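Local coordinates for DNA protection during starvation protein (Agrobacterium tumefaciens, PDB 1O9R), which protects DNA from oxidative damage by oxidising ferrous iron and storing it as a ferric mineral inside a hollow twelve-subunit shell, without binding DNA, at residues A[82-85]-A[86-90]; A[8-12]-A[13-17]; A[36-39]-A[40-44]. All coordinates share one frame; numbering follows the deposited sequence.

In the fold
All three contacts are local, within one helix or at its start. Interactions 2 and 3 belong to the same helix, 12-42, but lie about 40 Å apart between centres, on opposite sides of the chain's centre; interaction 1 spans the short helix 84-90 and the two residues before it. Interaction 3 is fully buried, while the other two are partly exposed. Chemistry follows place: at 8-17 a lysine ammonium gathers loop carbonyls at a helix start, at 82-90 a serine caps the short helix and further hydroxyls turn back on its carbonyls, and at 36-44 aromatic rings and a lysine pack beside iron-binding His40. Interactions 1 and 3 both touch the second subunit.

Interaction 1 (A[82-85]-A[86-90]); sequences GSLQ and AVSST
Ser83 caps the short helix 84-90, the extra helix that Dps subunits carry between the second and third long helices of their four-helix bundle. Ser83 OG accepts from Ala86 N, three residues on, at 3.2 Å and nearly straight (164°). With chi1 at 68°, OG is held between the residue's own N and carbonyl carbon, the rotation that faces it toward the opening turn.

Backbone bonds continue the winding: Val87 N reaches Ser83 O at 2.9 Å, Ser88 N reaches Leu84 O, and Ser89 N reaches Gln85 O.

Carbon atoms of the helix touch oxygens of the cap. The CB of Ala86 lies 3.6 Å from Ser83 OG, and the CG2 branch of Val87, set beside its own backbone N, lies near the carbonyl oxygens of Gly82 and Ser83, with CG2 3.2 Å from Ser83 O. Val87 also packs on Ile30 and Asp31 of helix 12-42, joining the short helix to the bundle. Leu84 packs on Ser88 of a second subunit, Val87 and Ser88 on its Leu84, so this helix belongs to a subunit interface.

The remaining hydroxyls turn back toward main-chain oxygens. Ser88 OG is 3.1 Å from Leu84 O and also makes a weak hydrogen bond with Ser88 OG of the second subunit. At the far end Ala86 O accepts from two side chains: Ser89 OG comes from above the carbonyl plane at 3.3 Å, and Thr90 OG1 lies in that plane at 2.9 Å.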
ATOM      1  N   GLY A  82      -1.828 -23.806  25.773  1.00 13.76           N
ATOM      2  CA  GLY A  82      -1.129 -22.523  25.849  1.00 13.60           C
ATOM      3  C   GLY A  82      -1.723 -21.577  26.866  1.00 13.38           C
ATOM      4  O   GLY A  82      -1.391 -20.370  26.870  1.00 15.39           O
ATOM      5  N   SER A  83      -2.546 -22.034  27.798  1.00 14.40           N
ATOM      6  CA  SER A  83      -3.082 -21.180  28.836  1.00 13.98           C
ATOM      7  C   SER A  83      -1.974 -20.867  29.853  1.00 14.93           C
ATOM      8  O   SER A  83      -0.930 -21.522  29.914  1.00 14.32           O
ATOM      9  CB  SER A  83      -4.222 -21.913  29.555  1.00 17.51           C
ATOM     10  OG  SER A  83      -3.670 -23.011  30.286  1.00 17.01           O
ATOM     11  N   LEU A  84      -2.253 -19.843  30.671  1.00 14.61           N
ATOM     12  CA  LEU A  84      -1.286 -19.475  31.725  1.00 14.76           C
ATOM     13  C   LEU A  84      -0.874 -20.675  32.599  1.00 15.09           C
ATOM     14  O   LEU A  84       0.317 -20.819  32.818  1.00 15.57           O
ATOM     15  CB  LEU A  84      -2.002 -18.442  32.607  1.00 16.76           C
ATOM     16  CG  LEU A  84      -1.226 -17.955  33.847  1.00 17.06           C
ATOM     17  CD1 LEU A  84       0.017 -17.198  33.398  1.00 20.13           C
ATOM     18  CD2 LEU A  84      -2.195 -17.090  34.662  1.00 18.48           C
ATOM     19  N   GLN A  85      -1.853 -21.489  32.933  1.00 14.36           N
ATOM     20  CA  GLN A  85      -1.481 -22.644  33.790  1.00 15.65           C
ATOM     21  C   GLN A  85      -0.690 -23.695  33.027  1.00 15.72           C
ATOM     22  O   GLN A  85       0.213 -24.326  33.646  1.00 16.19           O
ATOM     23  CB  GLN A  85      -2.792 -23.237  34.344  1.00 15.65           C
ATOM     24  CG  GLN A  85      -3.324 -22.250  35.383  1.00 17.00           C
ATOM     25  CD  GLN A  85      -4.137 -21.069  34.823  1.00 19.16           C
ATOM     26  OE1 GLN A  85      -4.348 -20.089  35.561  1.00 21.37           O
ATOM     27  NE2 GLN A  85      -4.634 -21.202  33.609  1.00 14.06           N
ATOM     28  N   ALA A  86      -1.001 -23.948  31.760  1.00 14.35           N
ATOM     29  CA  ALA A  86      -0.188 -24.950  31.031  1.00 14.93           C
ATOM     30  C   ALA A  86       1.228 -24.468  30.859  1.00 14.40           C
ATOM     31  O   ALA A  86       2.220 -25.190  30.887  1.00 16.80           O
ATOM     32  CB  ALA A  86      -0.849 -25.188  29.671  1.00 15.59           C
ATOM     33  N   VAL A  87       1.414 -23.156  30.512  1.00 14.11           N
ATOM     34  CA  VAL A  87       2.697 -22.574  30.341  1.00 13.36           C
ATOM     35  C   VAL A  87       3.500 -22.640  31.675  1.00 15.45           C
ATOM     36  O   VAL A  87       4.647 -23.085  31.670  1.00 15.30           O
ATOM     37  CB  VAL A  87       2.612 -21.108  29.836  1.00 15.55           C
ATOM     38  CG1 VAL A  87       4.000 -20.530  29.700  1.00 14.95           C
ATOM     39  CG2 VAL A  87       1.902 -21.153  28.470  1.00 16.77           C
ATOM     40  N   SER A  88       2.838 -22.286  32.800  1.00 15.59           N
ATOM     41  CA  SER A  88       3.547 -22.374  34.080  1.00 16.21           C
ATOM     42  C   SER A  88       3.979 -23.818  34.359  1.00 15.79           C
ATOM     43  O   SER A  88       5.101 -23.933  34.916  1.00 17.27           O
ATOM     44  CB  SER A  88       2.542 -21.932  35.138  1.00 18.22           C
ATOM     45  OG  SER A  88       2.320 -20.517  35.104  1.00 23.18           O
ATOM     46  N   SER A  89       3.147 -24.797  34.105  1.00 14.45           N
ATOM     47  CA  SER A  89       3.551 -26.195  34.456  1.00 15.24           C
ATOM     48  C   SER A  89       4.547 -26.765  33.491  1.00 16.94           C
ATOM     49  O   SER A  89       5.206 -27.779  33.812  1.00 19.46           O
ATOM     50  CB  SER A  89       2.292 -27.054  34.609  1.00 18.68           C
ATOM     51  OG  SER A  89       1.703 -27.271  33.330  1.00 22.02           O
ATOM     52  N   THR A  90       4.716 -26.223  32.276  1.00 17.29           N
ATOM     53  CA  THR A  90       5.483 -26.880  31.218  1.00 15.43           C
ATOM     54  C   THR A  90       6.698 -26.176  30.708  1.00 15.12           C
ATOM     55  O   THR A  90       7.595 -26.803  30.145  1.00 17.56           O
ATOM     56  CB  THR A  90       4.472 -27.157  30.075  1.00 16.43           C
ATOM     57  OG1 THR A  90       3.314 -27.870  30.601  1.00 17.94           O
ATOM     58  CG2 THR A  90       5.085 -28.016  28.964  1.00 17.08           C
TER

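Interaction 2 (A[8-12]-A[13-17]); sequences NDLPS and NAKST
Lys15 reaches back from the first turns of helix 12-42 to the loop leading into it, a local polar contact at a helix start with a small apolar patch beside it. The lysine NZ is bonded to two loop carbonyl oxygens, Asn8 O and Leu10 O, each 2.7 Å from NZ. It lies in the carbonyl plane of Leu10 but well above that of Asn8, 35° out. A water accepts from NZ as a third partner and also hydrogen-bonds to Ser12 OG at 2.6 Å, bridging the ammonium to the first residue of the helix.

The lysine chain runs extended from CB to CE and bends only at its end (chi4 99°), which brings NZ within bonding distance of both oxygens. On the way Lys15 CG passes alongside Leu10, 4.0 Å from Leu10 CD2, the two side chains running in opposite directions. Leu10 also sets its CG against Ala14 CB at 3.8 Å, and it packs on Leu76 and Asp133 of other loops. Asp9 turns outward to a salt bridge with Arg122 of the third subunit, so the loop is tied both to its own helix and to a neighbouring subunit.

In the backbone, Lys15 N bonds to Pro11 O at 2.8 Å and Ser16 N to Ser12 O. The arrangement is that of a helix N-terminus with proline at the N-cap position, here opening the first long helix of the ferritin-like bundle.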
ATOM      1  N   ASN A   8      -6.316 -37.055   8.376  1.00 15.23           N
ATOM      2  CA  ASN A   8      -4.856 -36.976   8.387  1.00 15.19           C
ATOM      3  C   ASN A   8      -4.243 -38.352   8.708  1.00 15.50           C
ATOM      4  O   ASN A   8      -4.538 -38.842   9.805  1.00 16.51           O
ATOM      5  CB  ASN A   8      -4.400 -35.906   9.377  1.00 16.11           C
ATOM      6  CG  ASN A   8      -2.949 -35.587   9.250  1.00 16.81           C
ATOM      7  OD1 ASN A   8      -2.478 -34.387   9.152  1.00 18.91           O
ATOM      8  ND2 ASN A   8      -2.115 -36.589   9.271  1.00 14.88           N
ATOM      9  N   ASP A   9      -3.485 -38.943   7.789  1.00 15.87           N
ATOM     10  CA  ASP A   9      -3.057 -40.359   7.999  1.00 16.99           C
ATOM     11  C   ASP A   9      -1.685 -40.515   8.593  1.00 18.86           C
ATOM     12  O   ASP A   9      -1.103 -41.636   8.540  1.00 20.16           O
ATOM     13  CB  ASP A   9      -3.188 -41.162   6.706  1.00 16.38           C
ATOM     14  CG  ASP A   9      -2.181 -40.871   5.622  1.00 18.39           C
ATOM     15  OD1 ASP A   9      -1.297 -40.018   5.794  1.00 20.22           O
ATOM     16  OD2 ASP A   9      -2.194 -41.535   4.541  1.00 20.42           O
ATOM     17  N   LEU A  10      -1.086 -39.508   9.219  1.00 17.31           N
ATOM     18  CA  LEU A  10       0.165 -39.717   9.973  1.00 17.49           C
ATOM     19  C   LEU A  10      -0.116 -40.795  11.005  1.00 18.77           C
ATOM     20  O   LEU A  10      -1.171 -40.783  11.683  1.00 17.89           O
ATOM     21  CB  LEU A  10       0.573 -38.431  10.730  1.00 16.47           C
ATOM     22  CG  LEU A  10       1.945 -38.479  11.379  1.00 17.50           C
ATOM     23  CD1 LEU A  10       3.092 -38.527  10.391  1.00 19.23           C
ATOM     24  CD2 LEU A  10       2.131 -37.287  12.323  1.00 18.94           C
ATOM     25  N   PRO A  11       0.722 -41.811  11.108  1.00 19.00           N
ATOM     26  CA  PRO A  11       0.435 -42.879  12.076  1.00 21.20           C
ATOM     27  C   PRO A  11       0.121 -42.390  13.456  1.00 21.46           C
ATOM     28  O   PRO A  11       0.707 -41.416  13.971  1.00 19.09           O
ATOM     29  CB  PRO A  11       1.702 -43.741  12.018  1.00 21.27           C
ATOM     30  CG  PRO A  11       2.166 -43.538  10.618  1.00 19.37           C
ATOM     31  CD  PRO A  11       1.965 -42.026  10.366  1.00 19.32           C
ATOM     32  N   SER A  12      -0.826 -43.046  14.142  1.00 22.00           N
ATOM     33  CA  SER A  12      -1.246 -42.631  15.470  1.00 23.96           C
ATOM     34  C   SER A  12      -0.088 -42.517  16.450  1.00 23.17           C
ATOM     35  O   SER A  12      -0.118 -41.590  17.275  1.00 23.17           O
ATOM     36  CB  SER A  12      -2.271 -43.626  16.067  1.00 28.55           C
ATOM     37  OG  SER A  12      -3.401 -43.607  15.202  1.00 34.28           O
ATOM     38  N   ASN A  13       0.859 -43.441  16.452  1.00 22.91           N
ATOM     39  CA  ASN A  13       1.956 -43.333  17.426  1.00 24.99           C
ATOM     40  C   ASN A  13       2.792 -42.089  17.103  1.00 21.97           C
ATOM     41  O   ASN A  13       3.258 -41.454  18.069  1.00 22.23           O
ATOM     42  CB  ASN A  13       2.848 -44.567  17.487  1.00 29.64           C
ATOM     43  CG  ASN A  13       2.181 -45.812  18.009  1.00 32.36           C
ATOM     44  OD1 ASN A  13       1.188 -45.734  18.724  1.00 36.19           O
ATOM     45  ND2 ASN A  13       2.700 -46.982  17.660  1.00 34.67           N
ATOM     46  N   ALA A  14       2.977 -41.784  15.828  1.00 18.69           N
ATOM     47  CA  ALA A  14       3.712 -40.563  15.450  1.00 18.41           C
ATOM     48  C   ALA A  14       2.902 -39.314  15.854  1.00 18.36           C
ATOM     49  O   ALA A  14       3.537 -38.395  16.407  1.00 18.21           O
ATOM     50  CB  ALA A  14       3.977 -40.500  13.948  1.00 18.95           C
ATOM     51  N   LYS A  15       1.607 -39.329  15.668  1.00 17.39           N
ATOM     52  CA  LYS A  15       0.795 -38.193  16.131  1.00 15.99           C
ATOM     53  C   LYS A  15       0.993 -37.978  17.626  1.00 19.11           C
ATOM     54  O   LYS A  15       1.192 -36.832  18.099  1.00 17.90           O
ATOM     55  CB  LYS A  15      -0.672 -38.371  15.835  1.00 16.68           C
ATOM     56  CG  LYS A  15      -1.101 -38.325  14.363  1.00 16.92           C
ATOM     57  CD  LYS A  15      -2.617 -38.489  14.327  1.00 18.01           C
ATOM     58  CE  LYS A  15      -3.186 -38.225  12.929  1.00 19.69           C
ATOM     59  NZ  LYS A  15      -3.444 -39.486  12.209  1.00 23.06           N
ATOM     60  N   SER A  16       0.898 -39.055  18.419  1.00 18.36           N
ATOM     61  CA  SER A  16       1.037 -38.839  19.874  1.00 19.63           C
ATOM     62  C   SER A  16       2.404 -38.299  20.233  1.00 18.74           C
ATOM     63  O   SER A  16       2.557 -37.363  21.076  1.00 18.76           O
ATOM     64  CB  SER A  16       0.820 -40.247  20.505  1.00 23.05           C
ATOM     65  OG  SER A  16       0.881 -40.167  21.938  1.00 30.73           O
ATOM     66  N   THR A  17       3.466 -38.857  19.658  1.00 17.38           N
ATOM     67  CA  THR A  17       4.814 -38.380  19.957  1.00 17.55           C
ATOM     68  C   THR A  17       4.962 -36.882  19.623  1.00 15.54           C
ATOM     69  O   THR A  17       5.511 -36.078  20.376  1.00 18.05           O
ATOM     70  CB  THR A  17       5.885 -39.145  19.173  1.00 18.68           C
ATOM     71  OG1 THR A  17       5.790 -40.554  19.612  1.00 21.94           O
ATOM     72  CG2 THR A  17       7.322 -38.696  19.316  1.00 20.06           C
TER
HETATM   73  O   HOH W   1      -4.357 -41.527  13.976  1.00 36.92           O

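Interaction 3 (A[36-39]-A[40-44]); sequences TKQA and HWNLK
His40 lies beside Lys37 near the end of helix 12-42, imidazole and lysine chain pointing the same way, with His40 CD2 3.8 Å from Lys37 CD. His40 binds iron at the ferroxidase centre, and a bound iron lies close to its side chain. Its N bonds to Thr36 O. The ring is also held by His52, which stacks on it and whose O accepts from His40 ND1. Lys37 NZ, 3.7 Å from His40 NE2, makes salt bridges to Asp56 and to Asp67 of the second subunit.

Trp41 follows, its N bonded to Lys37 O at 3.0 Å. That same oxygen sits over one face of the indole, 3.1 Å above the plane and displaced toward the rim. Lys37 CB stands over the six-membered ring in a CH-pi contact, 4.0 Å from CB to the centroid. A chi1 of -66° sets the indole beside its own backbone N and back along the helix over Lys37.

Asn42 sends ND2 to Gln38 O at 3.0 Å, in the carbonyl plane; ND2 also bonds to Ala80 O of the second subunit. Its own N makes a weak bond to Ala39 O.

Leu43 brings CG to 3.1 Å from Ala39 O. This part of helix 12-42 packs through His40 on Asp56 of helix 48-75, through Ala39 on His106 and Leu110 of helix 103-130, and through Trp41 and Asn42 on the second subunit.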
ATOM      1  N   THR A  36      10.266 -11.512  26.456  1.00 14.25           N
ATOM      2  CA  THR A  36      10.732 -10.521  25.507  1.00 12.85           C
ATOM      3  C   THR A  36      10.117  -9.147  25.776  1.00 14.77           C
ATOM      4  O   THR A  36      10.865  -8.156  25.754  1.00 14.32           O
ATOM      5  CB  THR A  36      10.404 -11.035  24.094  1.00 13.46           C
ATOM      6  OG1 THR A  36      11.143 -12.281  23.887  1.00 15.04           O
ATOM      7  CG2 THR A  36      10.847 -10.097  23.007  1.00 14.43           C
ATOM      8  N   LYS A  37       8.807  -9.132  26.032  1.00 13.66           N
ATOM      9  CA  LYS A  37       8.156  -7.863  26.343  1.00 14.48           C
ATOM     10  C   LYS A  37       8.554  -7.372  27.747  1.00 14.79           C
ATOM     11  O   LYS A  37       8.778  -6.180  27.933  1.00 14.01           O
ATOM     12  CB  LYS A  37       6.641  -7.984  26.228  1.00 14.92           C
ATOM     13  CG  LYS A  37       6.127  -7.917  24.779  1.00 16.84           C
ATOM     14  CD  LYS A  37       6.149  -6.437  24.302  1.00 19.72           C
ATOM     15  CE  LYS A  37       5.533  -6.377  22.889  1.00 20.51           C
ATOM     16  NZ  LYS A  37       5.468  -4.899  22.545  1.00 22.64           N
ATOM     17  N   GLN A  38       8.728  -8.288  28.722  1.00 14.01           N
ATOM     18  CA  GLN A  38       9.156  -7.893  30.076  1.00 13.32           C
ATOM     19  C   GLN A  38      10.456  -7.121  29.980  1.00 14.81           C
ATOM     20  O   GLN A  38      10.649  -6.053  30.609  1.00 16.19           O
ATOM     21  CB  GLN A  38       9.272  -9.184  30.916  1.00 13.98           C
ATOM     22  CG  GLN A  38       9.884  -8.852  32.316  1.00 14.59           C
ATOM     23  CD  GLN A  38       8.925  -8.069  33.155  1.00 15.62           C
ATOM     24  OE1 GLN A  38       9.402  -7.357  34.102  1.00 16.31           O
ATOM     25  NE2 GLN A  38       7.672  -8.078  32.955  1.00 14.65           N
ATOM     26  N   ALA A  39      11.428  -7.609  29.192  1.00 14.64           N
ATOM     27  CA  ALA A  39      12.713  -6.925  29.049  1.00 14.42           C
ATOM     28  C   ALA A  39      12.538  -5.651  28.279  1.00 15.76           C
ATOM     29  O   ALA A  39      13.009  -4.573  28.704  1.00 15.35           O
ATOM     30  CB  ALA A  39      13.657  -7.862  28.282  1.00 13.44           C
ATOM     31  N   HIS A  40      11.785  -5.665  27.185  1.00 15.43           N
ATOM     32  CA  HIS A  40      11.567  -4.496  26.355  1.00 15.49           C
ATOM     33  C   HIS A  40      11.035  -3.302  27.127  1.00 14.49           C
ATOM     34  O   HIS A  40      11.520  -2.141  26.907  1.00 15.63           O
ATOM     35  CB  HIS A  40      10.619  -4.928  25.249  1.00 14.98           C
ATOM     36  CG  HIS A  40       9.713  -3.936  24.619  1.00 14.39           C
ATOM     37  ND1 HIS A  40      10.010  -3.312  23.397  1.00 14.39           N
ATOM     38  CD2 HIS A  40       8.475  -3.490  24.972  1.00 16.36           C
ATOM     39  CE1 HIS A  40       8.972  -2.570  23.010  1.00 15.24           C
ATOM     40  NE2 HIS A  40       8.066  -2.652  23.986  1.00 16.85           N
ATOM     41  N   TRP A  41      10.085  -3.503  28.044  1.00 13.85           N
ATOM     42  CA  TRP A  41       9.539  -2.336  28.760  1.00 14.40           C
ATOM     43  C   TRP A  41      10.527  -1.720  29.733  1.00 15.02           C
ATOM     44  O   TRP A  41      10.491  -0.514  29.993  1.00 14.30           O
ATOM     45  CB  TRP A  41       8.309  -2.757  29.592  1.00 13.69           C
ATOM     46  CG  TRP A  41       7.139  -3.193  28.783  1.00 12.69           C
ATOM     47  CD1 TRP A  41       6.640  -2.561  27.679  1.00 14.52           C
ATOM     48  CD2 TRP A  41       6.321  -4.343  28.963  1.00 13.61           C
ATOM     49  NE1 TRP A  41       5.559  -3.254  27.172  1.00 14.94           N
ATOM     50  CE2 TRP A  41       5.351  -4.367  27.941  1.00 15.17           C
ATOM     51  CE3 TRP A  41       6.343  -5.356  29.929  1.00 13.45           C
ATOM     52  CZ2 TRP A  41       4.370  -5.377  27.875  1.00 15.25           C
ATOM     53  CZ3 TRP A  41       5.365  -6.360  29.833  1.00 16.86           C
ATOM     54  CH2 TRP A  41       4.417  -6.341  28.791  1.00 15.18           C
ATOM     55  N   ASN A  42      11.380  -2.564  30.326  1.00 15.00           N
ATOM     56  CA  ASN A  42      12.193  -2.172  31.477  1.00 14.78           C
ATOM     57  C   ASN A  42      13.644  -1.920  31.203  1.00 16.95           C
ATOM     58  O   ASN A  42      14.480  -1.725  32.128  1.00 18.02           O
ATOM     59  CB  ASN A  42      12.051  -3.247  32.588  1.00 13.70           C
ATOM     60  CG  ASN A  42      10.631  -3.309  33.132  1.00 14.10           C
ATOM     61  OD1 ASN A  42      10.152  -2.289  33.692  1.00 14.99           O
ATOM     62  ND2 ASN A  42       9.886  -4.408  32.971  1.00 14.13           N
ATOM     63  N   LEU A  43      14.057  -1.849  29.946  1.00 14.67           N
ATOM     64  CA  LEU A  43      15.416  -1.551  29.539  1.00 16.19           C
ATOM     65  C   LEU A  43      15.784  -0.138  29.882  1.00 16.35           C
ATOM     66  O   LEU A  43      14.994   0.788  29.629  1.00 16.41           O
ATOM     67  CB  LEU A  43      15.540  -1.523  27.958  1.00 18.43           C
ATOM     68  CG  LEU A  43      15.186  -2.818  27.269  1.00 19.14           C
ATOM     69  CD1 LEU A  43      15.311  -2.637  25.731  1.00 18.79           C
ATOM     70  CD2 LEU A  43      16.051  -4.008  27.677  1.00 21.04           C
ATOM     71  N   LYS A  44      17.006   0.039  30.413  1.00 15.05           N
ATOM     72  CA  LYS A  44      17.468   1.411  30.665  1.00 17.22           C
ATOM     73  C   LYS A  44      18.925   1.506  30.258  1.00 16.29           C
ATOM     74  O   LYS A  44      19.674   0.611  30.662  1.00 17.31           O
ATOM     75  CB  LYS A  44      17.486   1.712  32.168  1.00 18.77           C
ATOM     76  CG  LYS A  44      16.296   1.405  33.052  1.00 20.68           C
ATOM     77  CD  LYS A  44      15.176   2.395  32.667  1.00 19.07           C
ATOM     78  CE  LYS A  44      13.940   2.090  33.563  1.00 18.88           C
ATOM     79  NZ  LYS A  44      12.811   2.931  32.987  1.00 21.35           N
TER